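Local coordinates for 3-Hydroxyacyl-CoA dehydrogenase (Ralstonia eutropha H16, PDB 4PZD), which probably catalyses the NAD+-dependent oxidation of (3S)-3-hydroxyacyl-CoA to 3-oxoacyl-CoA, a reaction of fatty-acid beta-oxidation, at residues G12-G17 against F141-P146. Sequence-based numbering, arbitrary orientation.
With NAD (nicotinamide-adenine-dinucleotide), chain J.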
loop_
_atom_site.group_PDB
_atom_site.type_symbol
_atom_site.label_atom_id
_atom_site.label_comp_id
_atom_site.label_asym_id
_atom_site.label_seq_id
_atom_site.Cartn_x
_atom_site.Cartn_y
_atom_site.Cartn_z
ATOM N N GLY A 12 14.778 10.045 -23.901
ATOM C CA GLY A 12 15.382 9.594 -22.629
ATOM C C GLY A 12 14.739 8.313 -22.101
ATOM O O GLY A 12 14.082 7.586 -22.851
ATOM N N THR A 13 14.915 8.047 -20.810
ATOM C CA THR A 13 14.366 6.856 -20.182
ATOM C C THR A 13 12.965 6.523 -20.683
ATOM O O THR A 13 12.742 5.418 -21.198
ATOM C CB THR A 13 14.257 7.028 -18.652
ATOM O OG1 THR A 13 15.474 7.574 -18.137
ATOM C CG2 THR A 13 13.910 5.677 -17.963
ATOM N N MET A 14 12.047 7.491 -20.525
ATOM C CA MET A 14 10.621 7.310 -20.831
ATOM C C MET A 14 10.379 7.177 -22.318
ATOM O O MET A 14 9.620 6.323 -22.743
ATOM C CB MET A 14 9.776 8.495 -20.336
ATOM C CG MET A 14 9.499 8.544 -18.840
ATOM S SD MET A 14 8.790 7.065 -18.063
ATOM C CE MET A 14 10.151 6.564 -17.006
ATOM N N GLY A 15 11.006 8.051 -23.093
ATOM C CA GLY A 15 10.905 8.037 -24.561
ATOM C C GLY A 15 11.214 6.710 -25.241
ATOM O O GLY A 15 10.382 6.228 -26.003
ATOM N N ASN A 16 12.400 6.129 -24.996
ATOM C CA ASN A 16 12.716 4.808 -25.575
ATOM C C ASN A 16 11.701 3.868 -25.015
ATOM O O ASN A 16 11.106 3.076 -25.752
ATOM C CB ASN A 16 14.102 4.204 -25.236
ATOM C CG ASN A 16 14.981 5.118 -24.443
ATOM O OD1 ASN A 16 15.476 6.118 -24.964
ATOM N ND2 ASN A 16 15.203 4.771 -23.176
ATOM N N GLY A 17 11.531 3.965 -23.694
ATOM C CA GLY A 17 10.533 3.197 -22.974
ATOM C C GLY A 17 9.361 3.007 -23.895
ATOM O O GLY A 17 9.099 1.900 -24.344
ATOM N N PHE A 141 3.138 6.916 -17.955
ATOM C CA PHE A 141 3.675 5.550 -18.089
ATOM C C PHE A 141 4.486 5.249 -16.842
ATOM O O PHE A 141 4.846 6.179 -16.099
ATOM C CB PHE A 141 4.576 5.400 -19.315
ATOM C CG PHE A 141 3.835 5.367 -20.633
ATOM C CD1 PHE A 141 3.346 4.164 -21.143
ATOM C CD2 PHE A 141 3.656 6.529 -21.380
ATOM C CE1 PHE A 141 2.682 4.119 -22.356
ATOM C CE2 PHE A 141 2.985 6.491 -22.598
ATOM C CZ PHE A 141 2.500 5.284 -23.089
ATOM N N PHE A 142 4.780 3.972 -16.600
ATOM C CA PHE A 142 5.495 3.605 -15.375
ATOM C C PHE A 142 6.933 3.131 -15.534
ATOM O O PHE A 142 7.286 2.482 -16.504
ATOM C CB PHE A 142 4.635 2.697 -14.521
ATOM C CG PHE A 142 3.539 3.451 -13.840
ATOM C CD1 PHE A 142 3.749 4.029 -12.599
ATOM C CD2 PHE A 142 2.343 3.681 -14.486
ATOM C CE1 PHE A 142 2.753 4.740 -11.982
ATOM C CE2 PHE A 142 1.352 4.412 -13.880
ATOM C CZ PHE A 142 1.553 4.936 -12.623
ATOM N N ASN A 143 7.717 3.421 -14.504
ATOM C CA ASN A 143 9.036 4.015 -14.675
ATOM C C ASN A 143 10.103 3.161 -15.330
ATOM O O ASN A 143 11.118 3.715 -15.790
ATOM C CB ASN A 143 9.528 4.599 -13.340
ATOM C CG ASN A 143 8.796 5.894 -12.949
ATOM O OD1 ASN A 143 7.557 5.998 -13.011
ATOM N ND2 ASN A 143 9.575 6.889 -12.534
ATOM N N PRO A 144 9.911 1.820 -15.321
ATOM C CA PRO A 144 10.548 0.877 -16.282
ATOM C C PRO A 144 9.524 0.412 -17.327
ATOM O O PRO A 144 8.825 -0.587 -17.138
ATOM C CB PRO A 144 11.048 -0.275 -15.393
ATOM C CG PRO A 144 10.559 0.038 -13.992
ATOM C CD PRO A 144 9.528 1.140 -14.077
ATOM N N VAL A 145 9.440 1.151 -18.426
ATOM C CA VAL A 145 8.247 1.130 -19.262
ATOM C C VAL A 145 8.009 -0.137 -20.056
ATOM O O VAL A 145 6.864 -0.538 -20.209
ATOM C CB VAL A 145 8.233 2.290 -20.254
ATOM C CG1 VAL A 145 6.974 2.221 -21.124
ATOM C CG2 VAL A 145 8.344 3.612 -19.508
ATOM N N PRO A 146 9.072 -0.726 -20.634
ATOM C CA PRO A 146 8.887 -2.004 -21.304
ATOM C C PRO A 146 8.003 -3.004 -20.525
ATOM O O PRO A 146 7.018 -3.470 -21.080
ATOM C CB PRO A 146 10.321 -2.516 -21.437
ATOM C CG PRO A 146 11.171 -1.283 -21.505
ATOM C CD PRO A 146 10.373 -0.125 -20.983
HETATM P PA NAD J . 15.621 11.653 -19.111
HETATM O O1A NAD J . 16.532 12.539 -18.295
HETATM O O2A NAD J . 15.875 10.162 -19.117
HETATM O O5B NAD J . 15.679 12.194 -20.630
HETATM C C5B NAD J . 14.963 13.355 -21.068
HETATM C C4B NAD J . 15.052 13.453 -22.589
HETATM O O4B NAD J . 14.187 14.496 -23.074
HETATM C C3B NAD J . 16.487 13.759 -23.052
HETATM O O3B NAD J . 16.992 12.775 -23.984
HETATM C C2B NAD J . 16.380 15.155 -23.655
HETATM O O2B NAD J . 17.306 15.400 -24.731
HETATM C C1B NAD J . 14.908 15.233 -24.081
HETATM N N9A NAD J . 14.495 16.659 -24.328
HETATM C C8A NAD J . 14.641 17.739 -23.514
HETATM N N7A NAD J . 14.168 18.863 -24.131
HETATM C C5A NAD J . 13.720 18.517 -25.355
HETATM C C6A NAD J . 13.092 19.207 -26.528
HETATM N N6A NAD J . 12.844 20.552 -26.494
HETATM N N1A NAD J . 12.774 18.454 -27.630
HETATM C C2A NAD J . 13.021 17.121 -27.670
HETATM N N3A NAD J . 13.582 16.443 -26.634
HETATM C C4A NAD J . 13.945 17.067 -25.480
HETATM O O3 NAD J . 14.092 11.972 -18.679
HETATM P PN NAD J . 12.834 10.954 -18.715
HETATM O O1N NAD J . 12.953 10.005 -17.541
HETATM O O2N NAD J . 12.663 10.401 -20.116
HETATM O O5D NAD J . 11.618 11.970 -18.368
HETATM C C5D NAD J . 10.774 12.523 -19.372
HETATM C C4D NAD J . 9.470 13.053 -18.777
HETATM O O4D NAD J . 8.524 12.005 -18.516
HETATM C C3D NAD J . 9.622 13.749 -17.442
HETATM O O3D NAD J . 10.058 15.092 -17.590
HETATM C C2D NAD J . 8.220 13.636 -16.898
HETATM O O2D NAD J . 7.384 14.614 -17.524
HETATM C C1D NAD J . 7.741 12.280 -17.337
HETATM N N1N NAD J . 7.883 11.280 -16.240
HETATM C C2N NAD J . 9.100 10.971 -15.734
HETATM C C3N NAD J . 9.268 10.034 -14.708
HETATM C C7N NAD J . 10.667 9.737 -14.210
HETATM O O7N NAD J . 10.911 9.768 -13.018
HETATM N N7N NAD J . 11.635 9.440 -15.082
HETATM C C4N NAD J . 8.131 9.398 -14.190
HETATM C C5N NAD J . 6.886 9.719 -14.716
HETATM C C6N NAD J . 6.784 10.668 -15.737
#
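Phosphate oxygen O2A of NAD is gripped twice by Thr13, whose OG1 donates to it at 2.8 Å while the backbone N does so at 2.9 Å with an N-H...O angle of 161°. The site is a worked example of how a Rossmann fold holds a dinucleotide, through a glycine-rich turn of GxGxxG type (Gly10, Gly12, Gly15). The hydroxyl can join the amide because OG1 sits beside the backbone N, anti to the carbonyl carbon. The next amide, Met14 N, takes O2N of the second phosphate at 3.0 Å, so successive N-H groups in the first turn of helix 13-23 hold the pyrophosphate at a helix N-terminus whose dipole would favour the negatively charged phosphates. Gly12, at the N-cap, brings its CA to 3.3 Å from NAD O5B.

The loop 141-146, following strand 136-141, closes against the same helix and brings Asn143 to the nicotinamide. Met14 lies between the cofactor and the loop: its CG is 3.6 Å from O4D of the nicotinamide ribose, and bends at chi2 and chi3 turn the thioether so that SD meets Val145 CG2 and CE reaches the Asn143 backbone. The Met14 and Val145 side chains cross at about a right angle. Nearly one turn along the helix, Gly17, with no side chain, lets Val145 and the Pro146 ring lie directly against its backbone, its CA 3.7 Å from Val145 CB. The side chains of Val145 and Phe141 also touch Ile18. Asn143, close to His140, which is probably important for catalysis, has ND2 3.2 Å from carboxamide oxygen O7N and 3.3 Å from ring carbon C4N.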